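Local structure of large adhesion protein (Lap) involved in biofilm formation (Marinobacter hydrocarbonoclasticus, 6XI3) at residues G125-S130 and N207-S212; T148-N153 and A199-R204. The protein is a calcium-binding RTX adhesin involved in biofilm formation, whose tandem Ig-like beta-sandwich domains probably extend the molecule toward its target. All coordinates share one frame; numbering follows the deposited sequence.

Both contacts lie near one end of an Ig-like domain, beside the calcium site of Asp149, their centres about 8 Å apart, and both are partly buried. Contact 1 closes a side of the sandwich: it sets strand 126-135 of one sheet beside strand 208-217 of the other. Contact 2 joins the loop after strand 140-148 to the end of strand 193-202, the sheet neighbour of strand 208-217, and to the loop that follows it; Val209 O and Ala201 N are probably hydrogen-bonded. The chemistry shifts accordingly. Residues 125-130 and 207-212 meet through aliphatic side chains and one carboxylate, whereas 148-153 and 199-204 meet through a salt bridge, backbone groups and, by way of a water, a calcium ion.

Contact 1 of 2, residues G125-S130 and N207-S212; sequences GDLTVS and NAVSDS
Val209 and Leu127 make the apolar half of this meeting. With CG1 of Val209 anti to its own carbonyl carbon (chi1 -67°), that methyl lies against the main chain where strand 126-135 begins, 3.5 Å from Gly125 C, while Val209 CG2 packs on Leu127 CB at 3.7 Å. One branch of Leu127 continues the row: its CD2 sits 3.7 Å from Asp211 CB. Further along, Val129 CG1 rests on the main chain, 3.8 Å from Ser212 C. Leu127 and Val129 also touch Ala199 and Tyr180, and both are buried in the sandwich.

The polar half is carried by Asp211. Its OD2 takes the N-H of Val129 through the anti lone pair, at 2.8 Å and nearly straight (168°). The same oxygen lies 3.3 Å from Val129 O, and since both are acceptors they gain nothing from each other directly. A water lies between Val129 O and Ser212 O, but its distances are so short that its bonding is doubtful.

The two strands run roughly parallel, 23° apart, with axes approaching to 5.3 Å, and each pairs with a different neighbour: Asp126 and Thr128 with Thr148 and Thr146, Val209 and Asp211 with Ala201 and Ala199. Leu127 N is buried here without a partner in the model. A single carboxylate thus stands in for regular backbone pairing, tying together the edges of two sheets whose remaining contact is mostly aliphatic.

Contact 2 of 2, residues T148-N153 and A199-R204; sequences TDVAPN and ASAQDR. With CA (calcium ion), chain E.
The guanidinium of Arg204 has the backbone of the 148-153 loop over one face: Ala151 N lies 4.2 Å above the plane over its centre, and Val150 O lies on the same face, displaced toward the rim. At the edge, in the plane of the group, is Asp149 OD1. Arg204 NH1 donates to this oxygen at 3.1 Å in a salt bridge (163° at the hydrogen), reaching it on its anti side. The carboxylate and guanidinium planes are nonetheless turned 42° apart. Pro152 CD approaches NH2 of Arg204 obliquely at 3.6 Å. The arginine chain is extended from CG to NE, which carries its head past Asp149 to Ala151 and Pro152.

Asp149 is gripped at several points. Its CG stands anti to the backbone N (chi1 -155°), which brings OD2 onto the calcium ion at 2.1 Å, and its backbone O accepts a bent hydrogen bond from Arg204 N at 2.9 Å. The arginine therefore holds both backbone and side chain of a metal ligand, and its charge may offset part of the negative charge around the ion. Asp203 acts from the second shell: its OD2 accepts from a water that itself binds calcium, while its OD1 is held by Asn205 N and Asn207 N.

Beside the site, Val150 CG1 packs 3.6 Å from Gln202 O, and a second water bridges that carbonyl to Ala151 N, donating at 2.7 Å to Gln202 O.

Asp95, Asp121, Thr123 and Asn205 complete the protein's share of the coordination. Asp95 comes from the preceding domain and Asp121 and Thr123 from the linker, so the site sits at the junction between tandem Ig-like domains, consistent with calcium's role in extending RTX adhesins.

Contact 1 of 2, residues G125-S130 and N207-S212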
loop_
_atom_site.group_PDB
_atom_site.type_symbol
_atom_site.label_atom_id
_atom_site.label_comp_id
_atom_site.label_asym_id
_atom_site.label_seq_id
_atom_site.Cartn_x
_atom_site.Cartn_y
_atom_site.Cartn_z
ATOM N N GLY A 125 -8.343 8.433 -35.244
ATOM C CA GLY A 125 -7.352 7.659 -34.487
ATOM C C GLY A 125 -7.904 7.324 -33.107
ATOM O O GLY A 125 -8.610 8.187 -32.533
ATOM N N ASP A 126 -7.629 6.122 -32.616
ATOM C CA ASP A 126 -8.117 5.682 -31.280
ATOM C C ASP A 126 -7.175 4.607 -30.758
ATOM O O ASP A 126 -6.499 3.943 -31.563
ATOM C CB ASP A 126 -9.572 5.196 -31.374
ATOM C CG ASP A 126 -10.348 5.218 -30.061
ATOM O OD1 ASP A 126 -9.994 6.013 -29.191
ATOM O OD2 ASP A 126 -11.293 4.425 -29.928
ATOM N N LEU A 127 -7.122 4.434 -29.438
ATOM C CA LEU A 127 -6.373 3.311 -28.833
ATOM C C LEU A 127 -7.172 2.849 -27.616
ATOM O O LEU A 127 -7.746 3.707 -26.967
ATOM C CB LEU A 127 -4.961 3.781 -28.463
ATOM C CG LEU A 127 -4.061 2.719 -27.825
ATOM C CD1 LEU A 127 -2.600 2.946 -28.185
ATOM C CD2 LEU A 127 -4.219 2.707 -26.299
ATOM N N THR A 128 -7.194 1.539 -27.378
ATOM C CA THR A 128 -7.712 0.919 -26.137
ATOM C C THR A 128 -6.559 0.126 -25.525
ATOM O O THR A 128 -5.673 -0.354 -26.290
ATOM C CB THR A 128 -8.951 0.045 -26.383
ATOM O OG1 THR A 128 -8.538 -1.134 -27.084
ATOM C CG2 THR A 128 -10.056 0.767 -27.136
ATOM N N VAL A 129 -6.543 0.037 -24.201
ATOM C CA VAL A 129 -5.677 -0.937 -23.491
ATOM C C VAL A 129 -6.513 -1.627 -22.412
ATOM O O VAL A 129 -7.396 -0.987 -21.838
ATOM C CB VAL A 129 -4.442 -0.281 -22.884
ATOM C CG1 VAL A 129 -4.799 0.647 -21.733
ATOM C CG2 VAL A 129 -3.468 -1.364 -22.452
ATOM N N SER A 130 -6.252 -2.900 -22.171
ATOM C CA SER A 130 -7.019 -3.653 -21.158
ATOM C C SER A 130 -6.106 -4.671 -20.482
ATOM O O SER A 130 -5.260 -5.299 -21.165
ATOM C CB SER A 130 -8.271 -4.244 -21.762
ATOM O OG SER A 130 -8.075 -5.584 -22.130
ATOM N N ASN A 207 -1.416 12.407 -34.447
ATOM C CA ASN A 207 -2.144 12.736 -33.192
ATOM C C ASN A 207 -1.841 11.649 -32.161
ATOM O O ASN A 207 -1.916 10.429 -32.512
ATOM C CB ASN A 207 -3.661 12.859 -33.368
ATOM C CG ASN A 207 -4.065 13.885 -34.402
ATOM O OD1 ASN A 207 -4.520 13.523 -35.476
ATOM N ND2 ASN A 207 -3.830 15.150 -34.124
ATOM N N ALA A 208 -1.513 12.062 -30.931
ATOM C CA ALA A 208 -1.316 11.120 -29.806
ATOM C C ALA A 208 -2.660 10.438 -29.534
ATOM O O ALA A 208 -3.660 11.150 -29.458
ATOM C CB ALA A 208 -0.784 11.854 -28.593
ATOM N N VAL A 209 -2.695 9.107 -29.482
ATOM C CA VAL A 209 -3.874 8.322 -29.009
ATOM C C VAL A 209 -3.436 7.535 -27.765
ATOM O O VAL A 209 -2.291 7.010 -27.726
ATOM C CB VAL A 209 -4.466 7.401 -30.093
ATOM C CG1 VAL A 209 -5.101 8.192 -31.243
ATOM C CG2 VAL A 209 -3.442 6.413 -30.630
ATOM N N SER A 210 -4.313 7.459 -26.772
ATOM C CA SER A 210 -3.959 6.915 -25.443
ATOM C C SER A 210 -5.187 6.333 -24.738
ATOM O O SER A 210 -6.358 6.705 -25.058
ATOM C CB SER A 210 -3.303 7.971 -24.608
ATOM O OG SER A 210 -4.257 8.922 -24.213
ATOM N N ASP A 211 -4.910 5.438 -23.796
ATOM C CA ASP A 211 -5.960 4.832 -22.950
ATOM C C ASP A 211 -5.260 4.405 -21.664
ATOM O O ASP A 211 -4.014 4.323 -21.662
ATOM C CB ASP A 211 -6.664 3.675 -23.652
ATOM C CG ASP A 211 -7.886 3.163 -22.899
ATOM O OD1 ASP A 211 -8.523 3.967 -22.201
ATOM O OD2 ASP A 211 -8.165 1.966 -22.987
ATOM N N SER A 212 -6.026 4.178 -20.604
ATOM C CA SER A 212 -5.457 3.607 -19.365
ATOM C C SER A 212 -6.407 2.562 -18.817
ATOM O O SER A 212 -7.516 2.443 -19.304
ATOM C CB SER A 212 -5.106 4.687 -18.358
ATOM O OG SER A 212 -6.268 5.381 -17.946
HETATM O O HOH W 1 -8.796 0.840 -20.774
#

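Contact 2 of 2, residues T148-N153 and A199-R204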
loop_
_atom_site.group_PDB
_atom_site.type_symbol
_atom_site.label_atom_id
_atom_site.label_comp_id
_atom_site.label_asym_id
_atom_site.label_seq_id
_atom_site.Cartn_x
_atom_site.Cartn_y
_atom_site.Cartn_z
ATOM N N THR A 148 -6.965 2.239 -33.833
ATOM C CA THR A 148 -7.610 2.686 -35.083
ATOM C C THR A 148 -6.712 3.767 -35.685
ATOM O O THR A 148 -6.302 4.667 -34.947
ATOM C CB THR A 148 -9.027 3.212 -34.788
ATOM O OG1 THR A 148 -9.737 2.165 -34.136
ATOM C CG2 THR A 148 -9.781 3.618 -36.030
ATOM N N ASP A 149 -6.433 3.682 -36.987
ATOM C CA ASP A 149 -5.574 4.643 -37.717
ATOM C C ASP A 149 -4.154 4.724 -37.133
ATOM O O ASP A 149 -3.525 5.768 -37.258
ATOM C CB ASP A 149 -6.168 6.051 -37.740
ATOM C CG ASP A 149 -5.635 6.830 -38.945
ATOM O OD1 ASP A 149 -5.203 6.145 -39.874
ATOM O OD2 ASP A 149 -5.602 8.082 -38.899
ATOM N N VAL A 150 -3.650 3.653 -36.544
ATOM C CA VAL A 150 -2.214 3.527 -36.165
ATOM C C VAL A 150 -1.579 2.483 -37.081
ATOM O O VAL A 150 -2.151 1.395 -37.192
ATOM C CB VAL A 150 -2.064 3.118 -34.689
ATOM C CG1 VAL A 150 -0.591 2.930 -34.312
ATOM C CG2 VAL A 150 -2.751 4.119 -33.788
ATOM N N ALA A 151 -0.451 2.816 -37.715
ATOM C CA ALA A 151 0.180 1.983 -38.765
ATOM C C ALA A 151 0.669 0.682 -38.151
ATOM O O ALA A 151 1.308 0.702 -37.106
ATOM C CB ALA A 151 1.336 2.711 -39.434
ATOM N N PRO A 152 0.442 -0.476 -38.795
ATOM C CA PRO A 152 1.129 -1.704 -38.391
ATOM C C PRO A 152 2.646 -1.473 -38.279
ATOM O O PRO A 152 3.160 -0.594 -38.973
ATOM C CB PRO A 152 0.749 -2.693 -39.499
ATOM C CG PRO A 152 -0.596 -2.204 -39.950
ATOM C CD PRO A 152 -0.497 -0.691 -39.905
ATOM N N ASN A 153 3.289 -2.182 -37.339
ATOM C CA ASN A 153 4.712 -2.026 -36.918
ATOM C C ASN A 153 4.928 -0.721 -36.148
ATOM O O ASN A 153 6.052 -0.524 -35.690
ATOM C CB ASN A 153 5.691 -2.136 -38.092
ATOM C CG ASN A 153 5.738 -3.563 -38.568
ATOM O OD1 ASN A 153 6.097 -4.451 -37.796
ATOM N ND2 ASN A 153 5.265 -3.801 -39.777
ATOM N N ALA A 199 -1.198 3.430 -21.925
ATOM C CA ALA A 199 -0.729 3.049 -23.276
ATOM C C ALA A 199 -0.952 4.232 -24.208
ATOM O O ALA A 199 -1.968 4.923 -24.046
ATOM C CB ALA A 199 -1.416 1.801 -23.773
ATOM N N SER A 200 0.006 4.474 -25.102
ATOM C CA SER A 200 -0.020 5.615 -26.035
ATOM C C SER A 200 0.671 5.249 -27.358
ATOM O O SER A 200 1.585 4.403 -27.415
ATOM C CB SER A 200 0.544 6.858 -25.380
ATOM O OG SER A 200 1.942 6.730 -25.140
ATOM N N ALA A 201 0.232 5.897 -28.415
ATOM C CA ALA A 201 0.793 5.685 -29.765
ATOM C C ALA A 201 0.464 6.926 -30.579
ATOM O O ALA A 201 -0.073 7.866 -29.994
ATOM C CB ALA A 201 0.240 4.409 -30.343
ATOM N N GLN A 202 0.835 6.939 -31.855
ATOM C CA GLN A 202 0.543 8.089 -32.734
ATOM C C GLN A 202 -0.254 7.555 -33.928
ATOM O O GLN A 202 0.109 6.505 -34.453
ATOM C CB GLN A 202 1.857 8.790 -33.099
ATOM C CG GLN A 202 1.650 10.216 -33.571
ATOM C CD GLN A 202 2.939 10.951 -33.853
ATOM O OE1 GLN A 202 3.584 10.771 -34.896
ATOM N NE2 GLN A 202 3.272 11.840 -32.936
ATOM N N ASP A 203 -1.334 8.221 -34.296
ATOM C CA ASP A 203 -2.133 7.834 -35.471
ATOM C C ASP A 203 -1.430 8.429 -36.706
ATOM O O ASP A 203 -0.434 9.193 -36.578
ATOM C CB ASP A 203 -3.608 8.209 -35.288
ATOM C CG ASP A 203 -3.949 9.666 -35.483
ATOM O OD1 ASP A 203 -3.074 10.426 -35.969
ATOM O OD2 ASP A 203 -5.105 10.033 -35.164
ATOM N N ARG A 204 -1.901 8.063 -37.877
ATOM C CA ARG A 204 -1.188 8.386 -39.134
ATOM C C ARG A 204 -1.329 9.875 -39.436
ATOM O O ARG A 204 -0.664 10.333 -40.365
ATOM C CB ARG A 204 -1.762 7.550 -40.259
ATOM C CG ARG A 204 -1.608 6.053 -40.090
ATOM C CD ARG A 204 -2.139 5.470 -41.376
ATOM N NE ARG A 204 -1.934 4.055 -41.523
ATOM C CZ ARG A 204 -2.813 3.114 -41.227
ATOM N NH1 ARG A 204 -3.972 3.416 -40.675
ATOM N NH2 ARG A 204 -2.500 1.856 -41.417
HETATM CA CA CA E . -6.847 9.791 -39.283
HETATM O O HOH W 2 0.630 5.569 -36.955
HETATM O O HOH W 3 -6.679 10.661 -37.067
#